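Local coordinates for farnesyl diphosphate synthase (Rhodobacter capsulatus, PDB 3M0G), which probably condenses isopentenyl diphosphate with allylic diphosphates, in a magnesium-dependent step, to build farnesyl or geranylgeranyl diphosphate for carotenoid and chlorophyll synthesis, at residues D32-A37 against D112-L117; D169-L174 against A241-L246; L48-A53 against Q62-A67; T202-A207 against A261-A266. All blocks are in the same frame, centred on the assembly; numbering follows the deposited sequence.

Interaction 1 (D32-A37 against D112-L117); sequences DAMAYA and DALQTL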
loop_
_atom_site.group_PDB
_atom_site.type_symbol
_atom_site.label_atom_id
_atom_site.label_comp_id
_atom_site.label_asym_id
_atom_site.label_seq_id
_atom_site.Cartn_x
_atom_site.Cartn_y
_atom_site.Cartn_z
ATOM N N ASP B 32 0.648 17.326 -5.802
ATOM C CA ASP B 32 1.633 17.731 -6.821
ATOM C C ASP B 32 2.786 16.735 -6.950
ATOM O O ASP B 32 3.207 16.398 -8.062
ATOM C CB ASP B 32 2.208 19.112 -6.500
ATOM C CG ASP B 32 1.138 20.159 -6.306
ATOM O OD1 ASP B 32 0.066 20.049 -6.945
ATOM O OD2 ASP B 32 1.369 21.088 -5.510
ATOM N N ALA B 33 3.310 16.302 -5.806
ATOM C CA ALA B 33 4.379 15.319 -5.760
ATOM C C ALA B 33 3.951 13.998 -6.399
ATOM O O ALA B 33 4.693 13.422 -7.200
ATOM C CB ALA B 33 4.849 15.108 -4.313
HETATM N N MSE B 34 2.751 13.536 -6.053
HETATM C CA MSE B 34 2.200 12.297 -6.620
HETATM C C MSE B 34 2.030 12.453 -8.129
HETATM O O MSE B 34 2.462 11.601 -8.908
HETATM C CB MSE B 34 0.840 11.959 -5.994
HETATM C CG MSE B 34 0.880 11.753 -4.486
HETATM SE SE MSE B 34 -0.898 11.529 -3.704
HETATM C CE MSE B 34 -1.367 9.830 -4.554
ATOM N N ALA B 35 1.399 13.554 -8.531
ATOM C CA ALA B 35 1.161 13.854 -9.943
ATOM C C ALA B 35 2.481 13.848 -10.722
ATOM O O ALA B 35 2.578 13.259 -11.810
ATOM C CB ALA B 35 0.441 15.201 -10.088
ATOM N N TYR B 36 3.496 14.480 -10.135
ATOM C CA TYR B 36 4.846 14.573 -10.730
ATOM C C TYR B 36 5.474 13.182 -10.885
ATOM O O TYR B 36 6.044 12.867 -11.924
ATOM C CB TYR B 36 5.712 15.482 -9.853
ATOM C CG TYR B 36 7.121 15.744 -10.336
ATOM C CD1 TYR B 36 7.389 16.787 -11.229
ATOM C CD2 TYR B 36 8.198 14.979 -9.864
ATOM C CE1 TYR B 36 8.678 17.034 -11.671
ATOM C CE2 TYR B 36 9.497 15.222 -10.301
ATOM C CZ TYR B 36 9.725 16.250 -11.199
ATOM O OH TYR B 36 11.000 16.503 -11.627
ATOM N N ALA B 37 5.329 12.347 -9.854
ATOM C CA ALA B 37 5.941 11.005 -9.826
ATOM C C ALA B 37 5.297 10.065 -10.825
ATOM O O ALA B 37 5.964 9.206 -11.394
ATOM C CB ALA B 37 5.859 10.421 -8.445
ATOM N N ASP B 112 3.838 6.641 -0.311
ATOM C CA ASP B 112 2.853 5.971 0.538
ATOM C C ASP B 112 1.446 6.093 -0.074
ATOM O O ASP B 112 0.701 5.106 -0.154
ATOM C CB ASP B 112 2.884 6.494 1.973
ATOM C CG ASP B 112 4.093 6.002 2.770
ATOM O OD1 ASP B 112 4.841 5.076 2.347
ATOM O OD2 ASP B 112 4.295 6.557 3.856
ATOM N N ALA B 113 1.097 7.291 -0.546
ATOM C CA ALA B 113 -0.246 7.529 -1.074
ATOM C C ALA B 113 -0.394 7.008 -2.492
ATOM O O ALA B 113 -1.506 6.716 -2.954
ATOM C CB ALA B 113 -0.601 9.021 -0.980
ATOM N N LEU B 114 0.725 6.883 -3.212
ATOM C CA LEU B 114 0.643 6.297 -4.525
ATOM C C LEU B 114 0.384 4.795 -4.423
ATOM O O LEU B 114 -0.297 4.237 -5.265
ATOM C CB LEU B 114 1.886 6.590 -5.358
ATOM C CG LEU B 114 1.872 7.982 -6.003
ATOM C CD1 LEU B 114 3.307 8.356 -6.369
ATOM C CD2 LEU B 114 0.962 7.998 -7.227
ATOM N N GLN B 115 0.913 4.151 -3.380
ATOM C CA GLN B 115 0.612 2.711 -3.174
ATOM C C GLN B 115 -0.847 2.513 -2.768
ATOM O O GLN B 115 -1.509 1.563 -3.225
ATOM C CB GLN B 115 1.555 2.053 -2.155
ATOM C CG GLN B 115 1.014 0.664 -1.733
ATOM C CD GLN B 115 1.967 -0.183 -0.917
ATOM O OE1 GLN B 115 1.754 -1.401 -0.774
ATOM N NE2 GLN B 115 3.011 0.436 -0.384
ATOM N N THR B 116 -1.351 3.430 -1.945
ATOM C CA THR B 116 -2.756 3.446 -1.551
ATOM C C THR B 116 -3.648 3.713 -2.760
ATOM O O THR B 116 -4.694 3.092 -2.917
ATOM C CB THR B 116 -3.041 4.542 -0.468
ATOM O OG1 THR B 116 -2.124 4.399 0.618
ATOM C CG2 THR B 116 -4.448 4.375 0.075
ATOM N N LEU B 117 -3.231 4.646 -3.613
ATOM C CA LEU B 117 -3.967 4.927 -4.849
ATOM C C LEU B 117 -4.084 3.697 -5.757
ATOM O O LEU B 117 -5.181 3.440 -6.316
ATOM C CB LEU B 117 -3.340 6.111 -5.624
ATOM C CG LEU B 117 -4.149 6.677 -6.805
ATOM C CD1 LEU B 117 -5.488 7.266 -6.329
ATOM C CD2 LEU B 117 -3.352 7.770 -7.508
#

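Interaction 2 (D169-L174 against A241-L246); sequences DEIIRL and ATFVSL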
loop_
_atom_site.group_PDB
_atom_site.type_symbol
_atom_site.label_atom_id
_atom_site.label_comp_id
_atom_site.label_asym_id
_atom_site.label_seq_id
_atom_site.Cartn_x
_atom_site.Cartn_y
_atom_site.Cartn_z
ATOM N N ASP B 169 22.132 -17.665 -8.506
ATOM C CA ASP B 169 20.898 -18.029 -7.833
ATOM C C ASP B 169 20.347 -16.876 -6.982
ATOM O O ASP B 169 19.142 -16.612 -7.000
ATOM C CB ASP B 169 21.083 -19.319 -7.037
ATOM C CG ASP B 169 21.233 -20.542 -7.933
ATOM O OD1 ASP B 169 20.912 -20.445 -9.138
ATOM O OD2 ASP B 169 21.682 -21.601 -7.438
ATOM N N GLU B 170 21.239 -16.180 -6.270
ATOM C CA GLU B 170 20.864 -14.971 -5.527
ATOM C C GLU B 170 20.349 -13.806 -6.381
ATOM O O GLU B 170 19.283 -13.244 -6.071
ATOM C CB GLU B 170 21.975 -14.543 -4.548
ATOM C CG GLU B 170 22.143 -15.559 -3.412
ATOM C CD GLU B 170 23.504 -15.529 -2.726
ATOM O OE1 GLU B 170 23.586 -16.065 -1.606
ATOM O OE2 GLU B 170 24.491 -15.004 -3.293
ATOM N N ILE B 171 21.064 -13.433 -7.446
ATOM C CA ILE B 171 20.588 -12.332 -8.296
ATOM C C ILE B 171 19.296 -12.654 -9.062
ATOM O O ILE B 171 18.537 -11.735 -9.393
ATOM C CB ILE B 171 21.675 -11.653 -9.229
ATOM C CG1 ILE B 171 22.058 -12.533 -10.420
ATOM C CG2 ILE B 171 22.888 -11.183 -8.433
ATOM C CD1 ILE B 171 22.736 -11.734 -11.564
ATOM N N ILE B 172 19.041 -13.944 -9.320
ATOM C CA ILE B 172 17.773 -14.413 -9.916
ATOM C C ILE B 172 16.608 -14.215 -8.920
ATOM O O ILE B 172 15.550 -13.712 -9.279
ATOM C CB ILE B 172 17.845 -15.930 -10.373
ATOM C CG1 ILE B 172 18.657 -16.094 -11.658
ATOM C CG2 ILE B 172 16.463 -16.506 -10.623
ATOM C CD1 ILE B 172 19.130 -17.531 -11.903
ATOM N N ARG B 173 16.828 -14.601 -7.670
ATOM C CA ARG B 173 15.842 -14.390 -6.601
ATOM C C ARG B 173 15.552 -12.898 -6.380
ATOM O O ARG B 173 14.410 -12.500 -6.168
ATOM C CB ARG B 173 16.350 -15.019 -5.295
ATOM C CG ARG B 173 15.349 -14.978 -4.132
ATOM C CD ARG B 173 15.901 -15.631 -2.870
ATOM N NE ARG B 173 17.016 -14.886 -2.268
ATOM C CZ ARG B 173 17.641 -15.224 -1.140
ATOM N NH1 ARG B 173 18.646 -14.482 -0.685
ATOM N NH2 ARG B 173 17.287 -16.309 -0.451
ATOM N N LEU B 174 16.594 -12.085 -6.423
ATOM C CA LEU B 174 16.482 -10.632 -6.250
ATOM C C LEU B 174 15.615 -10.039 -7.345
ATOM O O LEU B 174 14.719 -9.235 -7.093
ATOM C CB LEU B 174 17.872 -10.022 -6.336
ATOM C CG LEU B 174 18.137 -8.557 -6.029
ATOM C CD1 LEU B 174 19.357 -8.496 -5.110
ATOM C CD2 LEU B 174 18.373 -7.789 -7.305
ATOM N N ALA B 241 27.768 -7.994 -8.524
ATOM C CA ALA B 241 27.388 -8.909 -9.592
ATOM C C ALA B 241 26.154 -8.464 -10.389
ATOM O O ALA B 241 25.134 -8.033 -9.829
ATOM C CB ALA B 241 27.190 -10.314 -9.033
ATOM N N THR B 242 26.277 -8.569 -11.707
ATOM C CA THR B 242 25.184 -8.293 -12.635
ATOM C C THR B 242 25.064 -9.493 -13.547
ATOM O O THR B 242 25.866 -10.416 -13.451
ATOM C CB THR B 242 25.499 -7.070 -13.506
ATOM O OG1 THR B 242 26.593 -7.382 -14.372
ATOM C CG2 THR B 242 25.849 -5.857 -12.656
ATOM N N PHE B 243 24.096 -9.480 -14.461
ATOM C CA PHE B 243 24.014 -10.549 -15.450
ATOM C C PHE B 243 25.190 -10.531 -16.446
ATOM O O PHE B 243 25.591 -11.580 -16.964
ATOM C CB PHE B 243 22.625 -10.584 -16.113
ATOM C CG PHE B 243 21.533 -11.002 -15.152
ATOM C CD1 PHE B 243 21.311 -12.347 -14.880
ATOM C CD2 PHE B 243 20.776 -10.052 -14.474
ATOM C CE1 PHE B 243 20.342 -12.751 -13.974
ATOM C CE2 PHE B 243 19.795 -10.438 -13.562
ATOM C CZ PHE B 243 19.573 -11.796 -13.311
ATOM N N VAL B 244 25.773 -9.355 -16.670
ATOM C CA VAL B 244 26.975 -9.260 -17.502
ATOM C C VAL B 244 28.209 -9.814 -16.771
ATOM O O VAL B 244 28.984 -10.593 -17.341
ATOM C CB VAL B 244 27.251 -7.809 -17.987
ATOM C CG1 VAL B 244 28.491 -7.767 -18.877
ATOM C CG2 VAL B 244 26.061 -7.256 -18.742
ATOM N N SER B 245 28.407 -9.414 -15.522
ATOM C CA SER B 245 29.526 -9.954 -14.759
ATOM C C SER B 245 29.377 -11.479 -14.550
ATOM O O SER B 245 30.349 -12.225 -14.682
ATOM C CB SER B 245 29.721 -9.214 -13.428
ATOM O OG SER B 245 28.731 -9.571 -12.491
ATOM N N LEU B 246 28.153 -11.950 -14.278
ATOM C CA LEU B 246 27.947 -13.393 -14.100
ATOM C C LEU B 246 27.960 -14.219 -15.384
ATOM O O LEU B 246 28.573 -15.282 -15.428
ATOM C CB LEU B 246 26.698 -13.686 -13.270
ATOM C CG LEU B 246 26.743 -13.316 -11.788
ATOM C CD1 LEU B 246 25.352 -13.394 -11.185
ATOM C CD2 LEU B 246 27.702 -14.198 -11.020
#

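Interaction 3 (L48-A53 against Q62-A67); sequences LAIESA and QAMPAA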
loop_
_atom_site.group_PDB
_atom_site.type_symbol
_atom_site.label_atom_id
_atom_site.label_comp_id
_atom_site.label_asym_id
_atom_site.label_seq_id
_atom_site.Cartn_x
_atom_site.Cartn_y
_atom_site.Cartn_z
ATOM N N LEU B 48 1.251 -3.951 -20.753
ATOM C CA LEU B 48 1.017 -5.379 -20.516
ATOM C C LEU B 48 -0.358 -5.728 -19.931
ATOM O O LEU B 48 -0.927 -6.790 -20.251
ATOM C CB LEU B 48 2.103 -5.942 -19.592
ATOM C CG LEU B 48 3.518 -6.132 -20.150
ATOM C CD1 LEU B 48 4.404 -6.589 -18.995
ATOM C CD2 LEU B 48 3.533 -7.166 -21.233
ATOM N N ALA B 49 -0.891 -4.830 -19.114
ATOM C CA ALA B 49 -2.206 -5.002 -18.520
ATOM C C ALA B 49 -3.244 -4.858 -19.609
ATOM O O ALA B 49 -4.113 -5.720 -19.780
ATOM C CB ALA B 49 -2.442 -3.952 -17.427
ATOM N N ILE B 50 -3.138 -3.764 -20.357
ATOM C CA ILE B 50 -4.097 -3.478 -21.436
ATOM C C ILE B 50 -4.042 -4.506 -22.565
ATOM O O ILE B 50 -5.076 -4.823 -23.213
ATOM C CB ILE B 50 -3.878 -2.049 -22.003
ATOM C CG1 ILE B 50 -4.334 -1.006 -20.969
ATOM C CG2 ILE B 50 -4.646 -1.862 -23.330
ATOM C CD1 ILE B 50 -3.764 0.417 -21.158
ATOM N N GLU B 51 -2.827 -4.975 -22.846
ATOM C CA GLU B 51 -2.619 -5.898 -23.932
ATOM C C GLU B 51 -3.098 -7.289 -23.567
ATOM O O GLU B 51 -3.644 -7.999 -24.393
ATOM C CB GLU B 51 -1.159 -5.907 -24.363
ATOM C CG GLU B 51 -0.674 -4.579 -24.949
ATOM C CD GLU B 51 -1.591 -4.004 -26.008
ATOM O OE1 GLU B 51 -1.662 -4.567 -27.132
ATOM O OE2 GLU B 51 -2.239 -2.970 -25.723
ATOM N N SER B 52 -2.913 -7.664 -22.309
ATOM C CA SER B 52 -3.340 -8.974 -21.851
ATOM C C SER B 52 -4.847 -9.004 -21.655
ATOM O O SER B 52 -5.454 -10.066 -21.762
ATOM C CB SER B 52 -2.605 -9.369 -20.565
ATOM O OG SER B 52 -2.901 -8.482 -19.501
ATOM N N ALA B 53 -5.450 -7.842 -21.385
ATOM C CA ALA B 53 -6.909 -7.733 -21.326
ATOM C C ALA B 53 -7.484 -7.897 -22.724
ATOM O O ALA B 53 -8.441 -8.654 -22.926
ATOM C CB ALA B 53 -7.342 -6.397 -20.724
ATOM N N GLN B 62 -12.334 -0.675 -20.087
ATOM C CA GLN B 62 -12.563 -1.603 -18.973
ATOM C C GLN B 62 -11.258 -1.967 -18.246
ATOM O O GLN B 62 -11.254 -2.138 -17.025
ATOM C CB GLN B 62 -13.300 -2.861 -19.434
ATOM C CG GLN B 62 -13.570 -3.867 -18.316
ATOM C CD GLN B 62 -14.342 -5.083 -18.776
ATOM O OE1 GLN B 62 -15.039 -5.056 -19.797
ATOM N NE2 GLN B 62 -14.224 -6.161 -18.024
ATOM N N ALA B 63 -10.160 -2.078 -18.993
ATOM C CA ALA B 63 -8.843 -2.446 -18.399
ATOM C C ALA B 63 -8.089 -1.298 -17.733
ATOM O O ALA B 63 -7.152 -1.534 -16.955
ATOM C CB ALA B 63 -7.946 -3.079 -19.464
HETATM N N MSE B 64 -8.480 -0.062 -18.034
HETATM C CA MSE B 64 -7.680 1.112 -17.641
HETATM C C MSE B 64 -7.363 1.249 -16.133
HETATM O O MSE B 64 -6.199 1.536 -15.770
HETATM C CB MSE B 64 -8.292 2.403 -18.177
HETATM C CG MSE B 64 -7.509 3.642 -17.790
HETATM SE SE MSE B 64 -5.756 3.634 -18.635
HETATM C CE MSE B 64 -6.350 3.798 -20.455
ATOM N N PRO B 65 -8.377 1.058 -15.251
ATOM C CA PRO B 65 -8.057 1.161 -13.824
ATOM C C PRO B 65 -6.960 0.186 -13.387
ATOM O O PRO B 65 -6.204 0.504 -12.484
ATOM C CB PRO B 65 -9.382 0.827 -13.131
ATOM C CG PRO B 65 -10.429 1.148 -14.171
ATOM C CD PRO B 65 -9.809 0.779 -15.469
ATOM N N ALA B 66 -6.877 -0.977 -14.026
ATOM C CA ALA B 66 -5.818 -1.934 -13.714
ATOM C C ALA B 66 -4.456 -1.433 -14.203
ATOM O O ALA B 66 -3.444 -1.578 -13.505
ATOM C CB ALA B 66 -6.134 -3.308 -14.287
ATOM N N ALA B 67 -4.453 -0.836 -15.389
ATOM C CA ALA B 67 -3.260 -0.228 -15.972
ATOM C C ALA B 67 -2.791 0.918 -15.104
ATOM O O ALA B 67 -1.597 1.074 -14.861
ATOM C CB ALA B 67 -3.555 0.276 -17.371
#

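Interaction 4 (T202-A207 against A261-A266); sequences TAYATA and AEAEAA. Unlike the reference sequence in segment 202-207: Thr-202 (reference Ala).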
loop_
_atom_site.group_PDB
_atom_site.type_symbol
_atom_site.label_atom_id
_atom_site.label_comp_id
_atom_site.label_asym_id
_atom_site.label_seq_id
_atom_site.Cartn_x
_atom_site.Cartn_y
_atom_site.Cartn_z
ATOM N N THR B 202 1.424 -15.958 -16.918
ATOM C CA THR B 202 2.418 -16.091 -15.824
ATOM C C THR B 202 3.784 -16.610 -16.325
ATOM O O THR B 202 4.847 -16.147 -15.886
ATOM C CB THR B 202 1.873 -16.996 -14.683
ATOM O OG1 THR B 202 0.636 -16.460 -14.207
ATOM C CG2 THR B 202 2.851 -17.077 -13.509
ATOM N N ALA B 203 3.755 -17.556 -17.256
ATOM C CA ALA B 203 4.976 -18.154 -17.795
ATOM C C ALA B 203 5.705 -17.164 -18.703
ATOM O O ALA B 203 6.922 -17.008 -18.611
ATOM C CB ALA B 203 4.656 -19.475 -18.537
ATOM N N TYR B 204 4.935 -16.534 -19.593
ATOM C CA TYR B 204 5.355 -15.396 -20.413
ATOM C C TYR B 204 6.099 -14.355 -19.580
ATOM O O TYR B 204 7.205 -13.934 -19.921
ATOM C CB TYR B 204 4.124 -14.766 -21.089
ATOM C CG TYR B 204 4.347 -13.401 -21.727
ATOM C CD1 TYR B 204 4.982 -13.273 -22.978
ATOM C CD2 TYR B 204 3.915 -12.235 -21.088
ATOM C CE1 TYR B 204 5.190 -12.008 -23.558
ATOM C CE2 TYR B 204 4.117 -10.967 -21.660
ATOM C CZ TYR B 204 4.744 -10.860 -22.887
ATOM O OH TYR B 204 4.940 -9.612 -23.448
ATOM N N ALA B 205 5.487 -13.968 -18.477
ATOM C CA ALA B 205 5.998 -12.899 -17.616
ATOM C C ALA B 205 7.271 -13.267 -16.841
ATOM O O ALA B 205 8.164 -12.439 -16.690
ATOM C CB ALA B 205 4.888 -12.462 -16.660
ATOM N N THR B 206 7.338 -14.511 -16.369
ATOM C CA THR B 206 8.519 -15.058 -15.703
ATOM C C THR B 206 9.732 -14.954 -16.648
ATOM O O THR B 206 10.809 -14.504 -16.239
ATOM C CB THR B 206 8.293 -16.552 -15.291
ATOM O OG1 THR B 206 7.124 -16.664 -14.467
ATOM C CG2 THR B 206 9.489 -17.107 -14.537
ATOM N N ALA B 207 9.544 -15.339 -17.916
ATOM C CA ALA B 207 10.619 -15.243 -18.916
ATOM C C ALA B 207 10.917 -13.799 -19.323
ATOM O O ALA B 207 12.088 -13.397 -19.351
ATOM C CB ALA B 207 10.337 -16.112 -20.129
ATOM N N ALA B 261 12.349 -16.073 -26.296
ATOM C CA ALA B 261 11.771 -17.185 -27.058
ATOM C C ALA B 261 10.923 -18.054 -26.135
ATOM O O ALA B 261 9.905 -18.581 -26.549
ATOM C CB ALA B 261 12.860 -18.006 -27.748
ATOM N N GLU B 262 11.329 -18.176 -24.868
ATOM C CA GLU B 262 10.548 -18.936 -23.893
ATOM C C GLU B 262 9.231 -18.211 -23.606
ATOM O O GLU B 262 8.196 -18.853 -23.444
ATOM C CB GLU B 262 11.305 -19.136 -22.575
ATOM C CG GLU B 262 12.703 -19.736 -22.690
ATOM C CD GLU B 262 12.739 -21.253 -22.604
ATOM O OE1 GLU B 262 12.141 -21.928 -23.471
ATOM O OE2 GLU B 262 13.393 -21.780 -21.671
ATOM N N ALA B 263 9.301 -16.874 -23.540
ATOM C CA ALA B 263 8.141 -16.034 -23.284
ATOM C C ALA B 263 7.149 -16.101 -24.439
ATOM O O ALA B 263 5.949 -16.153 -24.209
ATOM C CB ALA B 263 8.561 -14.609 -23.040
ATOM N N GLU B 264 7.661 -16.093 -25.665
ATOM C CA GLU B 264 6.833 -16.208 -26.877
ATOM C C GLU B 264 6.146 -17.557 -26.966
ATOM O O GLU B 264 5.011 -17.644 -27.438
ATOM C CB GLU B 264 7.683 -16.040 -28.137
ATOM C CG GLU B 264 8.079 -14.621 -28.475
ATOM C CD GLU B 264 8.907 -14.564 -29.730
ATOM O OE1 GLU B 264 10.123 -14.846 -29.666
ATOM O OE2 GLU B 264 8.341 -14.265 -30.793
ATOM N N ALA B 265 6.859 -18.609 -26.555
ATOM C CA ALA B 265 6.330 -19.979 -26.598
ATOM C C ALA B 265 5.223 -20.158 -25.553
ATOM O O ALA B 265 4.252 -20.874 -25.787
ATOM C CB ALA B 265 7.462 -21.002 -26.380
ATOM N N ALA B 266 5.369 -19.494 -24.405
ATOM C CA ALA B 266 4.328 -19.524 -23.364
ATOM C C ALA B 266 2.944 -19.083 -23.860
ATOM O O ALA B 266 1.918 -19.454 -23.269
ATOM C CB ALA B 266 4.751 -18.705 -22.156
#

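Interaction 1 (D32-A37 against D112-L117)
Ala-113 O takes the helical bond from Leu-117 N (2.8 Å) and also has the end methyl of Met-34, a selenomethionine, lying against it, Met-34 CE to Ala-113 O 3.5 Å. That methyl touches three residues of the other helix. The Met-34 chain runs extended as far as SE and then bends (chi3 66°), which turns CE along the surface of helix 104-121 instead of driving it straight in. Met-34 SE itself rests on Ala-113 CB at 3.7 Å. Met-34 CE also packs against two leucines, 4.0 Å from Leu-114 CD2 and 4.1 Å from Leu-117 CD2, so it is held by small and branched groups together. Met-34 and Leu-114 pass alongside one another in opposite senses, and the second branch of Leu-114 faces the next turn of helix 29-37, with Leu-114 CD1 3.9 Å from Ala-37 CB. No hydrogen bond joins the two segments. Their axes stand 10.3 Å apart at a crossing angle of -69°, a separation that the long Met-34 side chain bridges. Met-34 also packs on Ala-146 of the second subunit, while Asp-112 OD2 bonds to His-80 ND1 of that subunit. The steep crossing of apolar helices beside a helical dimer interface fits the all-alpha prenyltransferase fold of the FPP/GGPP synthase family.

Interaction 2 (D169-L174 against A241-L246)
Ala-241 opens the contact from the loop, Ala-241 O lying 4.1 Å from Ile-171 CG2, the short branch of the isoleucine. Thr-242 follows as the N-cap of helix 243-247. Thr-242 OG1 accepts from Ser-245 N in a nearly straight bond (3.0 Å), and Thr-242 N donates back to Ser-245 OG at 2.8 Å, a complete capping box that ties the loop to the first turn. The backbone C of Thr-242 meets Ile-171 CD1 at 3.8 Å. Phe-243 comes next and offers its ring flat to the same methyl: Ile-171 CD1 stands 3.5 Å from the centroid of the Phe-243 ring and only 8° off the normal, a well-centred CH-pi contact. Ile-171 gets there with CG1 set between its backbone N and carbonyl carbon (chi1 74°) and the chain extended beyond. Ile-172 touches the ring more loosely, at its edge, Ile-172 CG1 to Phe-243 CE1 4.4 Å. Leu-246 ends the walk, pointing its tip at Ile-171, but the two are modelled too close for the detail to be trusted. Asp-217 OD2 accepts from Phe-243 N, and the Phe-243 side chain leans on Leu-210, Gln-213 and Ile-214. Phe-243 thus joins the start of helix 243-247 to both helix 168-194 and helix 199-219, toward whose C-terminal end lies the DDxxD sequence matching the family's second aspartate-rich motif.

Interaction 3 (L48-A53 against Q62-A67)
An antiparallel helix hairpin is built here, helix 44-55 and helix 60-81 being joined by a short connection and packed largely through alanine. Over residues 48-53 and 62-67 the axes approach to 8.6 Å with 148° between their directions. The closest side-chain pair lies toward the connection, where Ala-53 CB meets Ala-63 CB at 3.6 Å, methyl against methyl. One turn back along the first helix, Ile-50 reaches across to the other helix. Its CG1 branch stands beside the backbone N (chi1 -71°) and extends (chi2 160°), which brings Ile-50 CD1 within 3.8 Å of Ala-67 CB. Ile-50 CD1 also reaches Met-64, a selenomethionine whose chain folds back from the far side of its helix to lay Met-64 CE 4.3 Å away. Ala-49 then covers the backbone at Ala-67, Ala-49 CB to Ala-67 CA 4.1 Å. With four alanines and one isoleucine doing most of the work, the packing is wholly apolar and depends on how closely the backbones can come. Helix 60-81 is kinked at Pro-65 and Ala-66: the proline has no N-H to give, and Ala-66 N keeps only a weak bond to Ala-63 O. Around the pair, helix 3-23 covers one side, with Val-10 and Arg-6 against Ile-50 and Arg-6 in a salt bridge to Glu-51. Gly-190 N, on helix 168-194, donates to Ser-52 OG, and Leu-48 lies on helix 199-219.

Interaction 4 (T202-A207 against A261-A266)
Helices 202-207 and 261-265 run antiparallel at 171° with axes only 7.7 Å apart, and Tyr-204 and Ala-263 bring their CA atoms to 4.1 Å. Such closeness is possible because almost everything between them is alanine. Ala-263 CB fits against the opposing backbone, 3.5 Å from Tyr-204 O, and against Ala-207 CB at 3.7 Å. Ala-266 does the same one turn on: Ala-266 CB lies 3.4 Å from Tyr-204 N, and Ala-203 CB meets Ala-266 CB from the more exposed side at 3.7 Å. Tyr-204 is the one large group in the middle. With CG anti to its backbone N (chi1 167°), the ring leaves the groove along one flank, and it turns an edge to the opposing helix: Tyr-204 CD1 comes 3.3 Å from Ala-263 O, which lies near the ring plane. The other end of that side chain is fixed well away, where OH hydrogen-bonds to Leu-277 O. At the other end of the contact Glu-262 lends only its CB, packed on Ala-207, before the carboxylate leads away. Helix 275-285 covers the tyrosine through Cys-280 and Ala-281 and takes a salt bridge from Glu-264 to Arg-282. Ala-205, pointing away from helix 249-265, packs on Ser-184 and Ala-187, which joins helix 199-219 to helix 168-194 as well.

Overall arrangement
All four contacts are essentially apolar, with no hydrogen bond across them, but they solve different spacings. Interactions 1 and 3 are buried; interactions 2 and 4 are partly buried, and 4 includes exposed residues. Alanines permit close antiparallel pairs in 3 and 4, whereas a long selenomethionine spans the steeper crossing of 1 and an aromatic face receives a methyl in 2. Of the four, interaction 1 alone is touched by the second subunit. Interactions 2 and 4 share helix 199-219 as a neighbour or member, and 3 meets 4 directly where Leu-48 CD2 packs on Tyr-204 OH at 3.6 Å. Interactions 1 and 4 lie on opposite sides of the chain's centre, their centres about 31 Å apart.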